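Local coordinates for protein 3-polyprenyl-4-hydroxybenzoate decarboxylase and related decarboxylases (Pelotomaculum thermopropionicum, PDB 6H6X) that uses prenylated FMN and manganese to catalyse the probably reversible decarboxylation of 2,5-furandicarboxylic acid to 2-furoic acid, as a UbiD-family enzyme, at residues B[141-153]-B[197-211]. The protein carries 8 engineered substitutions. Numbering follows the deposited sequence.
With K (potassium ion), chain G; MN (manganese (II) ion), chain H; 4LU (1-deoxy-5-O-phosphono-1-(3,3,4,5-tetramethyl-9,11-dioxo-2,3,8,9,10,11-hexahydro-7H-quinolino[1,8-fg]pteridin-12-ium-7-y l)-D-ribitol), chain I.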
ATOM      1  N   PRO B 141      45.861  -5.436   0.681  1.00 91.16           N
ATOM      2  CA  PRO B 141      47.284  -5.206   0.909  1.00 99.73           C
ATOM      3  C   PRO B 141      48.232  -6.322   0.375  1.00108.11           C
ATOM      4  O   PRO B 141      49.416  -6.051   0.208  1.00104.84           O
ATOM      5  CB  PRO B 141      47.362  -5.041   2.433  1.00 96.76           C
ATOM      6  CG  PRO B 141      46.226  -5.850   2.961  1.00 92.80           C
ATOM      7  CD  PRO B 141      45.137  -5.772   1.922  1.00 91.16           C
ATOM      8  N   ASP B 142      47.720  -7.526   0.080  1.00116.33           N
ATOM      9  CA  ASP B 142      48.522  -8.615  -0.551  1.00114.43           C
ATOM     10  C   ASP B 142      48.281  -8.775  -2.058  1.00106.86           C
ATOM     11  O   ASP B 142      49.237  -8.867  -2.804  1.00120.26           O
ATOM     12  CB  ASP B 142      48.272  -9.980   0.126  1.00110.44           C
ATOM     13  CG  ASP B 142      48.625  -9.989   1.623  1.00111.02           C
ATOM     14  OD1 ASP B 142      49.473  -9.171   2.068  1.00101.57           O
ATOM     15  OD2 ASP B 142      48.048 -10.825   2.369  1.00113.83           O
ATOM     16  N   SER B 143      47.024  -8.836  -2.499  1.00 99.62           N
ATOM     17  CA  SER B 143      46.699  -9.030  -3.927  1.00 91.57           C
ATOM     18  C   SER B 143      46.574  -7.724  -4.739  1.00 94.70           C
ATOM     19  O   SER B 143      46.521  -7.761  -5.973  1.00 77.37           O
ATOM     20  CB  SER B 143      45.417  -9.862  -4.075  1.00 93.36           C
ATOM     21  OG  SER B 143      44.247  -9.064  -4.099  1.00 94.06           O
ATOM     22  N   GLY B 144      46.468  -6.582  -4.054  1.00 96.63           N
ATOM     23  CA  GLY B 144      46.355  -5.275  -4.717  1.00 90.50           C
ATOM     24  C   GLY B 144      45.025  -4.911  -5.385  1.00 77.97           C
ATOM     25  O   GLY B 144      44.907  -3.832  -5.926  1.00 79.98           O
ATOM     26  N   VAL B 145      44.035  -5.792  -5.381  1.00 72.83           N
ATOM     27  CA  VAL B 145      42.748  -5.465  -5.991  1.00 71.98           C
ATOM     28  C   VAL B 145      41.962  -4.372  -5.217  1.00 63.60           C
ATOM     29  O   VAL B 145      42.065  -4.254  -3.985  1.00 49.72           O
ATOM     30  CB  VAL B 145      41.850  -6.715  -6.176  1.00 83.76           C
ATOM     31  CG1 VAL B 145      42.527  -7.723  -7.110  1.00 85.40           C
ATOM     32  CG2 VAL B 145      41.449  -7.334  -4.823  1.00 84.31           C
ATOM     33  N   ARG B 146      41.196  -3.590  -5.972  1.00 60.24           N
ATOM     34  CA  ARG B 146      40.421  -2.486  -5.440  1.00 61.51           C
ATOM     35  C   ARG B 146      38.972  -2.897  -5.144  1.00 58.43           C
ATOM     36  O   ARG B 146      38.346  -3.589  -5.952  1.00 58.21           O
ATOM     37  CB  ARG B 146      40.419  -1.346  -6.439  1.00 60.50           C
ATOM     38  CG  ARG B 146      39.889  -0.047  -5.866  1.00 57.91           C
ATOM     39  CD  ARG B 146      40.437   1.113  -6.689  1.00 59.11           C
ATOM     40  NE  ARG B 146      40.071   0.973  -8.096  1.00 57.99           N
ATOM     41  CZ  ARG B 146      40.631   1.638  -9.110  1.00 53.59           C
ATOM     42  NH1 ARG B 146      41.577   2.528  -8.919  1.00 57.30           N
ATOM     43  NH2 ARG B 146      40.186   1.437 -10.327  1.00 52.76           N
ATOM     44  N   ASN B 147      38.451  -2.434  -4.006  1.00 51.34           N
ATOM     45  CA  ASN B 147      37.054  -2.602  -3.628  1.00 47.62           C
ATOM     46  C   ASN B 147      36.430  -1.264  -3.190  1.00 44.72           C
ATOM     47  O   ASN B 147      37.096  -0.428  -2.606  1.00 42.95           O
ATOM     48  CB  ASN B 147      36.965  -3.604  -2.477  1.00 51.31           C
ATOM     49  CG  ASN B 147      35.549  -4.145  -2.255  1.00 55.78           C
ATOM     50  OD1 ASN B 147      35.102  -5.045  -2.981  1.00 52.31           O
ATOM     51  ND2 ASN B 147      34.842  -3.616  -1.212  1.00 57.06           N
ATOM     52  N   VAL B 148      35.131  -1.118  -3.433  1.00 42.85           N
ATOM     53  CA  VAL B 148      34.360   0.013  -2.978  1.00 42.79           C
ATOM     54  C   VAL B 148      33.134  -0.521  -2.199  1.00 43.62           C
ATOM     55  O   VAL B 148      32.479  -1.441  -2.639  1.00 44.10           O
ATOM     56  CB  VAL B 148      33.885   0.836  -4.169  1.00 42.21           C
ATOM     57  CG1 VAL B 148      33.181   2.107  -3.728  1.00 37.46           C
ATOM     58  CG2 VAL B 148      35.055   1.091  -5.131  1.00 47.79           C
ATOM     59  N   SER B 149      32.848   0.083  -1.059  1.00 42.86           N
ATOM     60  CA  SER B 149      31.637  -0.183  -0.278  1.00 47.98           C
ATOM     61  C   SER B 149      31.237   1.075   0.511  1.00 42.33           C
ATOM     62  O   SER B 149      32.014   2.034   0.615  1.00 43.45           O
ATOM     63  CB  SER B 149      31.896  -1.362   0.703  1.00 46.85           C
ATOM     64  OG  SER B 149      33.183  -1.261   1.309  1.00 49.48           O
ATOM     65  N   ILE B 150      30.029   1.057   1.077  1.00 40.74           N
ATOM     66  CA  ILE B 150      29.560   2.185   1.871  1.00 39.41           C
ATOM     67  C   ILE B 150      29.403   1.718   3.310  1.00 40.14           C
ATOM     68  O   ILE B 150      28.706   0.736   3.578  1.00 39.37           O
ATOM     69  CB  ILE B 150      28.211   2.729   1.343  1.00 38.03           C
ATOM     70  CG1 ILE B 150      28.412   3.336  -0.034  1.00 40.61           C
ATOM     71  CG2 ILE B 150      27.623   3.778   2.313  1.00 38.43           C
ATOM     72  CD1 ILE B 150      27.137   3.927  -0.629  1.00 41.59           C
ATOM     73  N   HIS B 151      30.010   2.461   4.221  1.00 41.89           N
ATOM     74  CA  HIS B 151      29.996   2.178   5.684  1.00 41.31           C
ATOM     75  C   HIS B 151      29.582   3.437   6.411  1.00 43.88           C
ATOM     76  O   HIS B 151      29.968   4.559   6.020  1.00 43.59           O
ATOM     77  CB  HIS B 151      31.389   1.717   6.162  1.00 39.60           C
ATOM     78  CG  HIS B 151      31.884   0.532   5.404  1.00 40.95           C
ATOM     79  ND1 HIS B 151      31.697  -0.758   5.840  1.00 47.80           N
ATOM     80  CD2 HIS B 151      32.430   0.435   4.170  1.00 43.08           C
ATOM     81  CE1 HIS B 151      32.146  -1.602   4.922  1.00 46.76           C
ATOM     82  NE2 HIS B 151      32.584  -0.901   3.893  1.00 46.42           N
ATOM     83  N   ARG B 152      28.750   3.278   7.441  1.00 45.03           N
ATOM     84  CA  ARG B 152      28.495   4.386   8.340  1.00 47.20           C
ATOM     85  C   ARG B 152      29.785   4.729   9.094  1.00 42.62           C
ATOM     86  O   ARG B 152      30.552   3.845   9.463  1.00 39.05           O
ATOM     87  CB  ARG B 152      27.347   4.082   9.280  1.00 51.01           C
ATOM     88  CG  ARG B 152      27.672   3.122  10.400  1.00 53.39           C
ATOM     89  CD  ARG B 152      26.417   2.753  11.168  1.00 59.34           C
ATOM     90  NE  ARG B 152      26.757   2.054  12.404  1.00 61.48           N
ATOM     91  CZ  ARG B 152      26.072   1.062  12.977  1.00 60.27           C
ATOM     92  NH1 ARG B 152      24.947   0.555  12.445  1.00 58.93           N
ATOM     93  NH2 ARG B 152      26.539   0.548  14.105  1.00 57.80           N
ATOM     94  N   LEU B 153      30.036   6.020   9.245  1.00 40.45           N
ATOM     95  CA  LEU B 153      31.210   6.507   9.920  1.00 44.83           C
ATOM     96  C   LEU B 153      30.757   7.480  11.021  1.00 46.38           C
ATOM     97  O   LEU B 153      30.121   8.497  10.753  1.00 46.57           O
ATOM     98  CB  LEU B 153      32.107   7.214   8.918  1.00 47.76           C
ATOM     99  CG  LEU B 153      32.552   6.300   7.795  1.00 46.46           C
ATOM    100  CD1 LEU B 153      32.782   7.060   6.530  1.00 53.91           C
ATOM    101  CD2 LEU B 153      33.803   5.581   8.214  1.00 52.44           C
ATOM    102  N   LEU B 197      27.234   5.319  -6.694  1.00 35.63           N
ATOM    103  CA  LEU B 197      26.685   4.837  -5.437  1.00 37.02           C
ATOM    104  C   LEU B 197      26.035   3.493  -5.655  1.00 37.47           C
ATOM    105  O   LEU B 197      26.259   2.563  -4.877  1.00 35.85           O
ATOM    106  CB  LEU B 197      25.673   5.817  -4.852  1.00 35.17           C
ATOM    107  CG  LEU B 197      26.186   7.172  -4.402  1.00 36.61           C
ATOM    108  CD1 LEU B 197      25.043   8.106  -4.075  1.00 41.49           C
ATOM    109  CD2 LEU B 197      27.099   7.084  -3.233  1.00 37.58           C
ATOM    110  N   LEU B 198      25.265   3.397  -6.734  1.00 35.37           N
ATOM    111  CA  LEU B 198      24.642   2.151  -7.124  1.00 40.73           C
ATOM    112  C   LEU B 198      25.691   1.081  -7.381  1.00 38.38           C
ATOM    113  O   LEU B 198      25.614  -0.018  -6.837  1.00 39.55           O
ATOM    114  CB  LEU B 198      23.731   2.402  -8.297  1.00 46.46           C
ATOM    115  CG  LEU B 198      22.916   1.253  -8.845  1.00 47.10           C
ATOM    116  CD1 LEU B 198      21.972   0.714  -7.812  1.00 52.81           C
ATOM    117  CD2 LEU B 198      22.088   1.811  -9.993  1.00 52.32           C
ATOM    118  N   ALA B 199      26.752   1.424  -8.090  1.00 43.33           N
ATOM    119  CA  ALA B 199      27.855   0.476  -8.312  1.00 38.49           C
ATOM    120  C   ALA B 199      28.555   0.008  -7.057  1.00 40.35           C
ATOM    121  O   ALA B 199      29.032  -1.130  -7.019  1.00 39.06           O
ATOM    122  CB  ALA B 199      28.879   1.042  -9.256  1.00 40.99           C
ATOM    123  N   SER B 200      28.631   0.851  -6.030  1.00 38.76           N
ATOM    124  CA  SER B 200      29.275   0.467  -4.786  1.00 39.14           C
ATOM    125  C   SER B 200      28.522  -0.621  -4.011  1.00 41.56           C
ATOM    126  O   SER B 200      29.077  -1.178  -3.055  1.00 45.08           O
ATOM    127  CB  SER B 200      29.417   1.688  -3.866  1.00 43.05           C
ATOM    128  OG  SER B 200      28.139   2.031  -3.302  1.00 45.24           O
ATOM    129  N   GLN B 201      27.266  -0.855  -4.362  1.00 40.87           N
ATOM    130  CA  GLN B 201      26.422  -1.895  -3.760  1.00 44.90           C
ATOM    131  C   GLN B 201      26.405  -3.219  -4.519  1.00 43.40           C
ATOM    132  O   GLN B 201      25.700  -4.124  -4.138  1.00 51.37           O
ATOM    133  CB  GLN B 201      24.987  -1.340  -3.626  1.00 41.07           C
ATOM    134  CG  GLN B 201      24.950  -0.092  -2.765  1.00 41.31           C
ATOM    135  CD  GLN B 201      25.562  -0.378  -1.392  1.00 48.28           C
ATOM    136  OE1 GLN B 201      26.695   0.080  -1.040  1.00 46.94           O
ATOM    137  NE2 GLN B 201      24.840  -1.176  -0.619  1.00 44.41           N
ATOM    138  N   ALA B 202      27.128  -3.340  -5.620  1.00 51.01           N
ATOM    139  CA  ALA B 202      27.284  -4.671  -6.271  1.00 60.66           C
ATOM    140  C   ALA B 202      27.929  -5.694  -5.324  1.00 66.26           C
ATOM    141  O   ALA B 202      28.956  -5.421  -4.641  1.00 61.23           O
ATOM    142  CB  ALA B 202      28.095  -4.582  -7.551  1.00 62.17           C
ATOM    143  N   THR B 203      27.288  -6.852  -5.280  1.00 77.02           N
ATOM    144  CA  THR B 203      27.746  -7.992  -4.512  1.00 83.89           C
ATOM    145  C   THR B 203      28.387  -8.898  -5.549  1.00 81.47           C
ATOM    146  O   THR B 203      27.710  -9.397  -6.453  1.00 78.84           O
ATOM    147  CB  THR B 203      26.568  -8.699  -3.801  1.00 91.66           C
ATOM    148  OG1 THR B 203      25.763  -7.735  -3.102  1.00 80.86           O
ATOM    149  CG2 THR B 203      27.078  -9.776  -2.820  1.00 94.24           C
ATOM    150  N   THR B 204      29.697  -9.059  -5.442  1.00 77.48           N
ATOM    151  CA  THR B 204      30.469  -9.796  -6.432  1.00 81.23           C
ATOM    152  C   THR B 204      31.408 -10.755  -5.733  1.00 83.14           C
ATOM    153  O   THR B 204      31.543 -10.735  -4.489  1.00 70.77           O
ATOM    154  CB  THR B 204      31.316  -8.860  -7.319  1.00 85.67           C
ATOM    155  OG1 THR B 204      32.517  -8.466  -6.612  1.00 74.31           O
ATOM    156  CG2 THR B 204      30.508  -7.617  -7.777  1.00 87.07           C
ATOM    157  N   ARG B 205      32.065 -11.582  -6.541  1.00 92.15           N
ATOM    158  CA  ARG B 205      33.121 -12.452  -6.032  1.00102.24           C
ATOM    159  C   ARG B 205      34.314 -11.548  -5.693  1.00102.61           C
ATOM    160  O   ARG B 205      34.345 -10.369  -6.059  1.00 87.73           O
ATOM    161  CB  ARG B 205      33.460 -13.598  -7.009  1.00101.97           C
ATOM    162  CG  ARG B 205      34.717 -13.395  -7.861  1.00103.88           C
ATOM    163  CD  ARG B 205      34.494 -13.748  -9.320  1.00103.01           C
ATOM    164  NE  ARG B 205      35.430 -12.973 -10.138  1.00103.55           N
ATOM    165  CZ  ARG B 205      35.221 -12.542 -11.381  1.00 94.87           C
ATOM    166  NH1 ARG B 205      34.085 -12.804 -12.040  1.00 89.35           N
ATOM    167  NH2 ARG B 205      36.185 -11.841 -11.988  1.00 84.32           N
ATOM    168  N   LEU B 206      35.301 -12.121  -5.017  1.00114.11           N
ATOM    169  CA  LEU B 206      36.244 -11.347  -4.201  1.00115.96           C
ATOM    170  C   LEU B 206      37.090 -10.254  -4.905  1.00116.64           C
ATOM    171  O   LEU B 206      37.528  -9.307  -4.238  1.00123.94           O
ATOM    172  CB  LEU B 206      37.140 -12.317  -3.417  1.00115.68           C
ATOM    173  CG  LEU B 206      38.083 -11.770  -2.345  1.00116.02           C
ATOM    174  CD1 LEU B 206      37.372 -10.827  -1.386  1.00119.61           C
ATOM    175  CD2 LEU B 206      38.711 -12.934  -1.588  1.00119.73           C
ATOM    176  N   GLY B 207      37.309 -10.351  -6.219  1.00104.70           N
ATOM    177  CA  GLY B 207      38.188  -9.392  -6.921  1.00102.78           C
ATOM    178  C   GLY B 207      37.667  -8.583  -8.113  1.00 93.26           C
ATOM    179  O   GLY B 207      38.375  -8.460  -9.125  1.00 89.19           O
ATOM    180  N   VAL B 208      36.464  -8.012  -8.030  1.00 74.97           N
ATOM    181  CA  VAL B 208      36.013  -7.100  -9.097  1.00 75.98           C
ATOM    182  C   VAL B 208      35.782  -5.703  -8.534  1.00 70.61           C
ATOM    183  O   VAL B 208      35.119  -5.502  -7.507  1.00 65.63           O
ATOM    184  CB  VAL B 208      34.835  -7.631  -9.959  1.00 75.29           C
ATOM    185  CG1 VAL B 208      33.688  -8.077  -9.118  1.00 87.15           C
ATOM    186  CG2 VAL B 208      34.351  -6.587 -10.955  1.00 74.21           C
ATOM    187  N   ASP B 209      36.358  -4.749  -9.250  1.00 65.06           N
ATOM    188  CA  ASP B 209      36.494  -3.385  -8.797  1.00 57.43           C
ATOM    189  C   ASP B 209      35.177  -2.675  -9.104  1.00 51.59           C
ATOM    190  O   ASP B 209      34.777  -2.496 -10.268  1.00 44.39           O
ATOM    191  CB  ASP B 209      37.697  -2.755  -9.518  1.00 61.41           C
ATOM    192  CG  ASP B 209      37.858  -1.273  -9.249  1.00 63.12           C
ATOM    193  OD1 ASP B 209      37.098  -0.691  -8.452  1.00 64.42           O
ATOM    194  OD2 ASP B 209      38.772  -0.684  -9.859  1.00 59.72           O
ATOM    195  N   GLU B 210      34.479  -2.274  -8.044  1.00 42.02           N
ATOM    196  CA  GLU B 210      33.224  -1.551  -8.258  1.00 46.28           C
ATOM    197  C   GLU B 210      33.365  -0.225  -8.977  1.00 39.54           C
ATOM    198  O   GLU B 210      32.404   0.220  -9.595  1.00 39.72           O
ATOM    199  CB  GLU B 210      32.456  -1.382  -6.965  1.00 48.17           C
ATOM    200  CG  GLU B 210      31.961  -2.724  -6.463  1.00 48.58           C
ATOM    201  CD  GLU B 210      32.887  -3.372  -5.451  1.00 46.56           C
ATOM    202  OE1 GLU B 210      34.121  -3.080  -5.385  1.00 43.53           O
ATOM    203  OE2 GLU B 210      32.326  -4.170  -4.682  1.00 47.40           O
ATOM    204  N   LEU B 211      34.530   0.393  -8.965  1.00 36.13           N
ATOM    205  CA  LEU B 211      34.703   1.642  -9.786  1.00 38.84           C
ATOM    206  C   LEU B 211      34.624   1.344 -11.300  1.00 39.00           C
ATOM    207  O   LEU B 211      34.142   2.155 -12.071  1.00 41.87           O
ATOM    208  CB  LEU B 211      36.018   2.346  -9.444  1.00 37.73           C
ATOM    209  CG  LEU B 211      36.156   2.864  -8.019  1.00 40.20           C
ATOM    210  CD1 LEU B 211      37.476   3.619  -7.876  1.00 41.55           C
ATOM    211  CD2 LEU B 211      35.004   3.776  -7.598  1.00 39.64           C
TER
HETATM  212  K     K G 501      30.526  -3.497  -2.891  1.00 51.54           K
HETATM  213 MN    MN H 502      33.458  -5.848  -3.528  1.00 61.91          MN
HETATM  214  C9  4LU I 503      25.090   0.577   2.328  1.00 56.45           C
HETATM  215  C8  4LU I 503      24.404   1.805   2.084  1.00 49.77           C
HETATM  216  C7  4LU I 503      24.163   2.744   3.092  1.00 47.98           C
HETATM  217  C10 4LU I 503      26.934  -1.202   5.080  1.00 57.01           C
HETATM  218  C6  4LU I 503      24.429   2.323   4.526  1.00 50.55           C
HETATM  219  N3  4LU I 503      28.735  -1.300   7.210  1.00 57.60           N
HETATM  220  C2  4LU I 503      28.782  -2.250   6.222  1.00 58.97           C
HETATM  221  C13 4LU I 503      23.339   4.422   5.878  1.00 50.40           C
HETATM  222  C5  4LU I 503      24.260   3.222   5.784  1.00 51.50           C
HETATM  223  C1  4LU I 503      25.060   1.333   7.143  1.00 53.93           C
HETATM  224  O2  4LU I 503      29.657  -3.170   6.279  1.00 59.62           O
HETATM  225  N1  4LU I 503      27.905  -2.192   5.175  1.00 56.51           N
HETATM  226  C4  4LU I 503      27.822  -0.284   7.209  1.00 57.66           C
HETATM  227  O4  4LU I 503      27.824   0.578   8.125  1.00 55.60           O
HETATM  228  C4A 4LU I 503      26.831  -0.205   6.079  1.00 55.83           C
HETATM  229  N5  4LU I 503      25.861   0.847   5.972  1.00 55.88           N
HETATM  230  C3  4LU I 503      24.693   2.626   7.079  1.00 56.76           C
HETATM  231  C12 4LU I 503      25.566   4.060   5.664  1.00 54.10           C
HETATM  232  C5A 4LU I 503      25.278   1.142   4.709  1.00 50.93           C
HETATM  233  C7M 4LU I 503      23.415   4.040   2.783  1.00 53.52           C
HETATM  234  C8M 4LU I 503      24.021   2.043   0.648  1.00 52.53           C
HETATM  235  C9A 4LU I 503      25.512   0.164   3.609  1.00 52.64           C
HETATM  236  N10 4LU I 503      26.055  -1.128   3.968  1.00 50.44           N
HETATM  237  C1' 4LU I 503      26.152  -2.210   2.990  1.00 54.91           C
HETATM  238  C2' 4LU I 503      27.426  -2.271   2.115  1.00 56.20           C
HETATM  239  O2' 4LU I 503      27.829  -0.999   1.599  1.00 55.03           O
HETATM  240  C3' 4LU I 503      27.124  -3.170   0.926  1.00 57.27           C
HETATM  241  O3' 4LU I 503      26.550  -4.394   1.390  1.00 54.84           O
HETATM  242  C4' 4LU I 503      28.362  -3.408   0.055  1.00 58.26           C
HETATM  243  O4' 4LU I 503      28.059  -3.861  -1.299  1.00 47.19           O
HETATM  244  C5' 4LU I 503      29.374  -4.394   0.615  1.00 58.22           C
HETATM  245  O5' 4LU I 503      30.367  -4.374  -0.432  1.00 62.64           O
HETATM  246  P   4LU I 503      31.488  -5.536  -0.620  1.00 61.63           P
HETATM  247  O2P 4LU I 503      32.479  -5.033  -1.686  1.00 59.05           O
HETATM  248  O3P 4LU I 503      32.208  -5.648   0.755  1.00 50.87           O
HETATM  249  O1P 4LU I 503      30.693  -6.756  -1.087  1.00 60.88           O
HETATM  250  O   HOH W   1      31.277  -6.776  -3.859  1.00 49.64           O
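Glu210 reaches strand 146-157 with its carboxylate oxygens sharply divided in their duties. Glu210 OE1 accepts from Val148 N at 2.9 Å, a nearly straight bond (163°) that arrives from above the carboxylate plane. Glu210 OE2 bridges both metals, 2.3 Å from manganese. The amide of Asn147 is divided likewise: Asn147 OD1 binds manganese at 1.9 Å while ND2 donates to O2P of the cofactor phosphate, itself a ligand of both ions. His169 and a water complete the manganese shell; the water donates to Ala202 O and cofactor O1P and accepts from Thr204 N. Val148 O and Ser200 O, close but not bonded to each other, both bind potassium, as do Ala202 O and the cofactor's O4' and O5'. Beside the site, Asp209 N-caps helix 210-217 through OD1, which takes the N-H of Leu211, and Asp209 OD2 receives both NE (2.7 Å) and NH2 (2.6 Å) of Arg146 in a side-on salt bridge. A bend at chi3 (58°) brings the guanidinium there, with Leu211 CD1 over one face; NH1 turns to Glu233. Ile150 N is satisfied by the ribityl O2'. Such sharing of a phosphate between manganese and potassium is characteristic of the prenylated-FMN site of UbiD enzymes.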